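Local coordinates for NAD_Gly3P_dh, NAD-dependent glycerol-3-phosphate dehydrogenase (Streptosporangium roseum, PDB 5OCM), which is an imine reductase that binds NADP(H) and probably uses it to reduce imines to amines, at residues 28-33 and 57-62; 6-11 and 17-22. One frame throughout, in Å; residues are numbered along the deposited sequence.

Contact 1 (28-33 and 57-62); sequences ATTVWN and AEASPL. With NAP (NADP nicotinamide-adenine-dinucleotide phosphate), chain G.
Thr30 meets Ala59 and Ser60 where strand 29-32 passes the segment 57-62. The contact is small, 92 Å² in all, and no hydrogen bond crosses it. Thr30 carries it. Its CB lies 4.1 Å from Ala59 CB and 4.5 Å from Ser60 OG. One branch ends in OG1, which comes within 3.6 Å of the Ala59 methyl CB. That is a packing contact, since a methyl offers no polar partner. OG1 stands beside the backbone N (chi1 -64°) and finds its hydrogen bond with Thr4 OG1. Ser60 OG bonds to the same Thr4 hydroxyl, so Thr4 joins the two segments from outside them.

Just past the C-terminal end of the strand, Asn33 binds the NADP. CG is anti to the backbone N (chi1 -167°), and the amide spans the 3'-hydroxyl and the 2'-phosphate of the adenosine ribose. OD1 accepts a hydrogen bond from the ribose hydroxyl O3B at 2.6 Å. ND2 donates to the 2'-phosphate oxygen O1X at 2.8 Å, nearly straight at 172°. ND2 also bonds to Ser35 O, and OD1 takes a second bond from Leu11 N, 2.9 Å away. Together these probably fix the amide's flip. The bond to the 2'-phosphate is a contact that NAD, which lacks this group, could not make.

Strand 29-32 runs parallel to strands 6-9 and 48-49, one on either side of it in the sheet. Thr30 also touches Ala56 of helix 53-58, while Thr29 packs on Phe22 and Leu23 of helix 13-24.

Contact 2 (6-11 and 17-22); sequences VTVLGL and ALAGAF. With NAP (NADP nicotinamide-adenine-dinucleotide phosphate), chain G.
This is apolar packing of a strand against a helix, inside the NADP-binding domain, with no hydrogen bond across it. Val6 and Val8 of strand 6-9 meet Ala19 and Phe22 of helix 13-24, all four buried. The Phe22 ring is met by both valines. Val6 sets both methyls against it, the two side chains crossing at about a right angle. CG1 lies 3.7 Å from Phe22 CG. CG2, anti to the backbone N, makes a CH-pi contact over the face, 3.9 Å from the ring centroid and 17° off its normal. Val8 CG2 comes instead to the ring edge, near its plane, 3.9 Å from Phe22 CD2. The same methyl packs 4.1 Å from Ala19 CB. With an alanine in place of Phe22, both Val6 methyls and Val8 CG2 would lose the ring, and a gap would probably open between strand and helix.

Strand and helix run nearly antiparallel (165°). They are the first two elements of a Rossmann beta-alpha-beta unit that strand 29-32 completes. Gly10 fits the first glycine of a GxGxxG pattern. At its backbone angles a side chain would collide with the carbonyl O of Leu9, so the position needs a glycine.

Next to Gly10, Leu11 N gives a weak, bent hydrogen bond to NAP O3B, 3.3 Å long.

Contact 2 closes along the chain before contact 1 opens, and their centres are 9 Å apart. Both belong to the NADP-binding domain. Strands 6-9 and 29-32 are parallel neighbours in its sheet, and helix 13-24 links them. Two polar pairs join the contacts. One is between Ser60, just before strand 62-65, and Thr7 of strand 6-9: Ser60 OG and Thr7 OG1 are 2.7 Å apart, a probable hydrogen bond. The other is the Asn33-Leu11 pair at the cofactor end. The two strands thus bring their C-terminal ends together on the adenosine ribose. Asp232 of the second subunit completes part of the same site, so the cofactor lies between subunits.

Contact 1 (28-33 and 57-62)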
loop_
_atom_site.group_PDB
_atom_site.type_symbol
_atom_site.label_atom_id
_atom_site.label_comp_id
_atom_site.label_asym_id
_atom_site.label_seq_id
_atom_site.Cartn_x
_atom_site.Cartn_y
_atom_site.Cartn_z
ATOM N N ALA A 28 36.526 -5.896 -5.257
ATOM C CA ALA A 28 36.925 -6.531 -6.498
ATOM C C ALA A 28 35.840 -7.508 -6.924
ATOM O O ALA A 28 35.493 -8.404 -6.142
ATOM C CB ALA A 28 38.265 -7.235 -6.344
ATOM N N THR A 29 35.337 -7.330 -8.126
ATOM C CA THR A 29 34.138 -8.002 -8.572
ATOM C C THR A 29 34.348 -8.688 -9.908
ATOM O O THR A 29 34.743 -8.059 -10.898
ATOM C CB THR A 29 32.953 -6.993 -8.669
ATOM O OG1 THR A 29 32.808 -6.337 -7.420
ATOM C CG2 THR A 29 31.705 -7.691 -9.003
ATOM N N THR A 30 34.056 -9.987 -9.951
ATOM C CA THR A 30 34.009 -10.764 -11.183
ATOM C C THR A 30 32.539 -10.991 -11.577
ATOM O O THR A 30 31.678 -11.249 -10.719
ATOM C CB THR A 30 34.706 -12.113 -11.025
ATOM O OG1 THR A 30 36.113 -11.881 -10.768
ATOM C CG2 THR A 30 34.569 -12.984 -12.251
ATOM N N VAL A 31 32.226 -10.829 -12.859
ATOM C CA VAL A 31 30.903 -11.032 -13.371
ATOM C C VAL A 31 30.823 -12.021 -14.524
ATOM O O VAL A 31 31.778 -12.222 -15.253
ATOM C CB VAL A 31 30.271 -9.689 -13.817
ATOM C CG1 VAL A 31 30.289 -8.676 -12.667
ATOM C CG2 VAL A 31 30.963 -9.126 -15.020
ATOM N N TRP A 32 29.640 -12.619 -14.703
ATOM C CA TRP A 32 29.367 -13.541 -15.801
ATOM C C TRP A 32 27.884 -13.515 -16.087
ATOM O O TRP A 32 27.048 -13.364 -15.177
ATOM C CB TRP A 32 29.795 -14.972 -15.458
ATOM C CG TRP A 32 29.361 -15.978 -16.492
ATOM C CD1 TRP A 32 30.004 -16.321 -17.668
ATOM C CD2 TRP A 32 28.156 -16.747 -16.488
ATOM N NE1 TRP A 32 29.295 -17.240 -18.364
ATOM C CE2 TRP A 32 28.145 -17.528 -17.677
ATOM C CE3 TRP A 32 27.065 -16.826 -15.622
ATOM C CZ2 TRP A 32 27.110 -18.414 -17.991
ATOM C CZ3 TRP A 32 26.015 -17.719 -15.948
ATOM C CH2 TRP A 32 26.066 -18.495 -17.100
ATOM N N ASN A 33 27.542 -13.687 -17.357
ATOM C CA ASN A 33 26.158 -13.808 -17.837
ATOM C C ASN A 33 26.131 -14.845 -18.943
ATOM O O ASN A 33 27.092 -14.934 -19.725
ATOM C CB ASN A 33 25.678 -12.477 -18.399
ATOM C CG ASN A 33 24.167 -12.460 -18.625
ATOM O OD1 ASN A 33 23.384 -12.700 -17.653
ATOM N ND2 ASN A 33 23.739 -12.222 -19.894
ATOM N N ALA A 57 32.902 -18.394 -10.750
ATOM C CA ALA A 57 32.731 -18.963 -9.441
ATOM C C ALA A 57 34.074 -19.191 -8.737
ATOM O O ALA A 57 34.197 -18.917 -7.533
ATOM C CB ALA A 57 31.925 -20.243 -9.499
ATOM N N GLU A 58 35.078 -19.584 -9.523
ATOM C CA GLU A 58 36.395 -19.878 -8.971
ATOM C C GLU A 58 37.131 -18.646 -8.506
ATOM O O GLU A 58 38.081 -18.770 -7.756
ATOM C CB GLU A 58 37.320 -20.576 -10.027
ATOM C CG GLU A 58 37.063 -22.033 -10.217
ATOM C CD GLU A 58 37.942 -22.678 -11.286
ATOM O OE1 GLU A 58 38.467 -22.008 -12.224
ATOM O OE2 GLU A 58 38.066 -23.907 -11.164
ATOM N N ALA A 59 36.708 -17.452 -8.942
ATOM C CA ALA A 59 37.464 -16.221 -8.682
ATOM C C ALA A 59 37.285 -15.641 -7.281
ATOM O O ALA A 59 38.151 -14.868 -6.830
ATOM C CB ALA A 59 37.092 -15.199 -9.713
ATOM N N SER A 60 36.188 -15.988 -6.592
ATOM C CA SER A 60 35.835 -15.297 -5.363
ATOM C C SER A 60 35.400 -16.218 -4.236
ATOM O O SER A 60 34.836 -17.275 -4.492
ATOM C CB SER A 60 34.660 -14.294 -5.608
ATOM O OG SER A 60 34.888 -13.502 -6.783
ATOM N N PRO A 61 35.551 -15.776 -2.986
ATOM C CA PRO A 61 35.020 -16.564 -1.860
ATOM C C PRO A 61 33.524 -16.392 -1.625
ATOM O O PRO A 61 32.969 -17.143 -0.814
ATOM C CB PRO A 61 35.770 -15.993 -0.647
ATOM C CG PRO A 61 36.135 -14.611 -1.050
ATOM C CD PRO A 61 36.385 -14.654 -2.526
ATOM N N LEU A 62 32.898 -15.434 -2.288
ATOM C CA LEU A 62 31.465 -15.117 -2.133
ATOM C C LEU A 62 30.895 -15.055 -3.547
ATOM O O LEU A 62 31.385 -14.278 -4.380
ATOM C CB LEU A 62 31.279 -13.793 -1.424
ATOM C CG LEU A 62 29.878 -13.327 -1.149
ATOM C CD1 LEU A 62 29.241 -14.213 -0.146
ATOM C CD2 LEU A 62 29.777 -11.916 -0.647
HETATM P PA NAP G . 16.154 -10.115 -16.279
HETATM O O1A NAP G . 16.556 -8.714 -16.736
HETATM O O2A NAP G . 15.105 -10.657 -17.137
HETATM O O5B NAP G . 17.430 -11.133 -16.201
HETATM C C5B NAP G . 17.216 -12.540 -16.210
HETATM C C4B NAP G . 18.607 -13.098 -16.028
HETATM O O4B NAP G . 18.587 -14.502 -15.844
HETATM C C3B NAP G . 19.583 -12.809 -17.211
HETATM O O3B NAP G . 20.923 -12.538 -16.736
HETATM C C2B NAP G . 19.526 -14.151 -17.970
HETATM O O2B NAP G . 20.624 -14.380 -18.873
HETATM C C1B NAP G . 19.475 -15.114 -16.816
HETATM N N9A NAP G . 18.999 -16.436 -17.175
HETATM C C8A NAP G . 17.765 -16.823 -17.515
HETATM N N7A NAP G . 17.716 -18.124 -17.765
HETATM C C5A NAP G . 18.971 -18.583 -17.585
HETATM C C6A NAP G . 19.623 -19.877 -17.678
HETATM N N6A NAP G . 18.884 -20.996 -18.040
HETATM N N1A NAP G . 20.961 -19.938 -17.503
HETATM C C2A NAP G . 21.695 -18.857 -17.158
HETATM N N3A NAP G . 21.166 -17.624 -17.019
HETATM C C4A NAP G . 19.832 -17.480 -17.216
HETATM O O3 NAP G . 15.566 -10.188 -14.814
HETATM P PN NAP G . 16.021 -9.194 -13.588
HETATM O O1N NAP G . 15.061 -8.079 -13.494
HETATM O O2N NAP G . 17.553 -9.062 -13.538
HETATM O O5D NAP G . 15.538 -10.232 -12.447
HETATM C C5D NAP G . 16.454 -11.241 -12.012
HETATM C C4D NAP G . 15.897 -11.812 -10.724
HETATM O O4D NAP G . 15.845 -10.716 -9.714
HETATM C C3D NAP G . 14.495 -12.417 -10.938
HETATM O O3D NAP G . 14.324 -13.602 -10.139
HETATM C C2D NAP G . 13.617 -11.266 -10.417
HETATM O O2D NAP G . 12.298 -11.627 -9.978
HETATM C C1D NAP G . 14.513 -10.713 -9.277
HETATM N N1N NAP G . 14.205 -9.345 -8.910
HETATM C C2N NAP G . 14.238 -8.377 -9.804
HETATM C C3N NAP G . 13.908 -7.056 -9.449
HETATM C C7N NAP G . 13.854 -5.936 -10.417
HETATM O O7N NAP G . 13.398 -4.864 -9.965
HETATM N N7N NAP G . 14.246 -6.101 -11.651
HETATM C C4N NAP G . 13.601 -6.762 -8.110
HETATM C C5N NAP G . 13.685 -7.797 -7.185
HETATM C C6N NAP G . 13.991 -9.072 -7.629
HETATM P P2B NAP G . 20.548 -13.804 -20.369
HETATM O O1X NAP G . 20.954 -12.370 -20.265
HETATM O O2X NAP G . 21.479 -14.751 -21.046
HETATM O O3X NAP G . 19.132 -14.137 -20.846
#

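Contact 2 (6-11 and 17-22)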
loop_
_atom_site.group_PDB
_atom_site.type_symbol
_atom_site.label_atom_id
_atom_site.label_comp_id
_atom_site.label_asym_id
_atom_site.label_seq_id
_atom_site.Cartn_x
_atom_site.Cartn_y
_atom_site.Cartn_z
ATOM N N VAL A 6 34.089 -10.810 -4.717
ATOM C CA VAL A 6 32.720 -11.221 -4.943
ATOM C C VAL A 6 32.487 -11.471 -6.429
ATOM O O VAL A 6 33.036 -10.784 -7.262
ATOM C CB VAL A 6 31.713 -10.206 -4.309
ATOM C CG1 VAL A 6 31.827 -8.904 -4.961
ATOM C CG2 VAL A 6 30.283 -10.693 -4.448
ATOM N N THR A 7 31.741 -12.521 -6.733
ATOM C CA THR A 7 31.280 -12.888 -8.071
ATOM C C THR A 7 29.750 -12.698 -8.165
ATOM O O THR A 7 29.037 -13.062 -7.233
ATOM C CB THR A 7 31.659 -14.337 -8.403
ATOM O OG1 THR A 7 33.102 -14.388 -8.589
ATOM C CG2 THR A 7 30.974 -14.812 -9.677
ATOM N N VAL A 8 29.285 -12.099 -9.274
ATOM C CA VAL A 8 27.900 -12.039 -9.599
ATOM C C VAL A 8 27.658 -12.872 -10.874
ATOM O O VAL A 8 28.296 -12.629 -11.937
ATOM C CB VAL A 8 27.395 -10.601 -9.814
ATOM C CG1 VAL A 8 25.912 -10.593 -10.212
ATOM C CG2 VAL A 8 27.638 -9.777 -8.546
ATOM N N LEU A 9 26.780 -13.877 -10.753
ATOM C CA LEU A 9 26.297 -14.656 -11.877
ATOM C C LEU A 9 24.887 -14.210 -12.216
ATOM O O LEU A 9 23.984 -14.363 -11.398
ATOM C CB LEU A 9 26.275 -16.142 -11.536
ATOM C CG LEU A 9 27.557 -16.724 -10.954
ATOM C CD1 LEU A 9 27.382 -18.196 -10.584
ATOM C CD2 LEU A 9 28.728 -16.578 -11.917
ATOM N N GLY A 10 24.726 -13.670 -13.418
ATOM C CA GLY A 10 23.463 -13.172 -13.926
ATOM C C GLY A 10 23.490 -11.661 -13.995
ATOM O O GLY A 10 23.596 -10.996 -12.962
ATOM N N LEU A 11 23.441 -11.133 -15.211
ATOM C CA LEU A 11 23.569 -9.705 -15.469
ATOM C C LEU A 11 22.363 -9.174 -16.211
ATOM O O LEU A 11 22.500 -8.415 -17.182
ATOM C CB LEU A 11 24.847 -9.401 -16.229
ATOM C CG LEU A 11 26.112 -9.799 -15.543
ATOM C CD1 LEU A 11 27.320 -9.479 -16.438
ATOM C CD2 LEU A 11 26.305 -9.200 -14.130
ATOM N N ALA A 17 22.821 -4.162 -11.417
ATOM C CA ALA A 17 22.795 -3.258 -10.278
ATOM C C ALA A 17 23.570 -3.866 -9.085
ATOM O O ALA A 17 24.268 -3.163 -8.353
ATOM C CB ALA A 17 21.368 -2.941 -9.860
ATOM N N LEU A 18 23.431 -5.174 -8.879
ATOM C CA LEU A 18 24.162 -5.817 -7.791
ATOM C C LEU A 18 25.681 -5.654 -8.003
ATOM O O LEU A 18 26.421 -5.220 -7.088
ATOM C CB LEU A 18 23.806 -7.296 -7.711
ATOM C CG LEU A 18 22.376 -7.727 -7.441
ATOM C CD1 LEU A 18 22.250 -9.232 -7.522
ATOM C CD2 LEU A 18 21.883 -7.210 -6.092
ATOM N N ALA A 19 26.155 -6.038 -9.186
ATOM C CA ALA A 19 27.579 -5.900 -9.533
ATOM C C ALA A 19 28.039 -4.448 -9.424
ATOM O O ALA A 19 29.099 -4.181 -8.854
ATOM C CB ALA A 19 27.858 -6.444 -10.904
ATOM N N GLY A 20 27.239 -3.515 -9.933
ATOM C CA GLY A 20 27.574 -2.096 -9.792
ATOM C C GLY A 20 27.732 -1.609 -8.356
ATOM O O GLY A 20 28.619 -0.807 -8.052
ATOM N N ALA A 21 26.882 -2.111 -7.448
ATOM C CA ALA A 21 26.941 -1.718 -6.050
ATOM C C ALA A 21 28.162 -2.282 -5.369
ATOM O O ALA A 21 28.815 -1.591 -4.559
ATOM C CB ALA A 21 25.672 -2.161 -5.324
ATOM N N PHE A 22 28.520 -3.520 -5.682
ATOM C CA PHE A 22 29.744 -4.088 -5.144
ATOM C C PHE A 22 30.965 -3.278 -5.613
ATOM O O PHE A 22 31.853 -2.995 -4.799
ATOM C CB PHE A 22 29.914 -5.559 -5.496
ATOM C CG PHE A 22 28.995 -6.489 -4.767
ATOM C CD1 PHE A 22 28.909 -6.496 -3.394
ATOM C CD2 PHE A 22 28.210 -7.437 -5.506
ATOM C CE1 PHE A 22 28.084 -7.406 -2.740
ATOM C CE2 PHE A 22 27.387 -8.314 -4.866
ATOM C CZ PHE A 22 27.322 -8.306 -3.475
HETATM P PA NAP G . 16.154 -10.115 -16.279
HETATM O O1A NAP G . 16.556 -8.714 -16.736
HETATM O O2A NAP G . 15.105 -10.657 -17.137
HETATM O O5B NAP G . 17.430 -11.133 -16.201
HETATM C C5B NAP G . 17.216 -12.540 -16.210
HETATM C C4B NAP G . 18.607 -13.098 -16.028
HETATM O O4B NAP G . 18.587 -14.502 -15.844
HETATM C C3B NAP G . 19.583 -12.809 -17.211
HETATM O O3B NAP G . 20.923 -12.538 -16.736
HETATM C C2B NAP G . 19.526 -14.151 -17.970
HETATM O O2B NAP G . 20.624 -14.380 -18.873
HETATM C C1B NAP G . 19.475 -15.114 -16.816
HETATM N N9A NAP G . 18.999 -16.436 -17.175
HETATM C C8A NAP G . 17.765 -16.823 -17.515
HETATM N N7A NAP G . 17.716 -18.124 -17.765
HETATM C C5A NAP G . 18.971 -18.583 -17.585
HETATM C C6A NAP G . 19.623 -19.877 -17.678
HETATM N N6A NAP G . 18.884 -20.996 -18.040
HETATM N N1A NAP G . 20.961 -19.938 -17.503
HETATM C C2A NAP G . 21.695 -18.857 -17.158
HETATM N N3A NAP G . 21.166 -17.624 -17.019
HETATM C C4A NAP G . 19.832 -17.480 -17.216
HETATM O O3 NAP G . 15.566 -10.188 -14.814
HETATM P PN NAP G . 16.021 -9.194 -13.588
HETATM O O1N NAP G . 15.061 -8.079 -13.494
HETATM O O2N NAP G . 17.553 -9.062 -13.538
HETATM O O5D NAP G . 15.538 -10.232 -12.447
HETATM C C5D NAP G . 16.454 -11.241 -12.012
HETATM C C4D NAP G . 15.897 -11.812 -10.724
HETATM O O4D NAP G . 15.845 -10.716 -9.714
HETATM C C3D NAP G . 14.495 -12.417 -10.938
HETATM O O3D NAP G . 14.324 -13.602 -10.139
HETATM C C2D NAP G . 13.617 -11.266 -10.417
HETATM O O2D NAP G . 12.298 -11.627 -9.978
HETATM C C1D NAP G . 14.513 -10.713 -9.277
HETATM N N1N NAP G . 14.205 -9.345 -8.910
HETATM C C2N NAP G . 14.238 -8.377 -9.804
HETATM C C3N NAP G . 13.908 -7.056 -9.449
HETATM C C7N NAP G . 13.854 -5.936 -10.417
HETATM O O7N NAP G . 13.398 -4.864 -9.965
HETATM N N7N NAP G . 14.246 -6.101 -11.651
HETATM C C4N NAP G . 13.601 -6.762 -8.110
HETATM C C5N NAP G . 13.685 -7.797 -7.185
HETATM C C6N NAP G . 13.991 -9.072 -7.629
HETATM P P2B NAP G . 20.548 -13.804 -20.369
HETATM O O1X NAP G . 20.954 -12.370 -20.265
HETATM O O2X NAP G . 21.479 -14.751 -21.046
HETATM O O3X NAP G . 19.132 -14.137 -20.846
#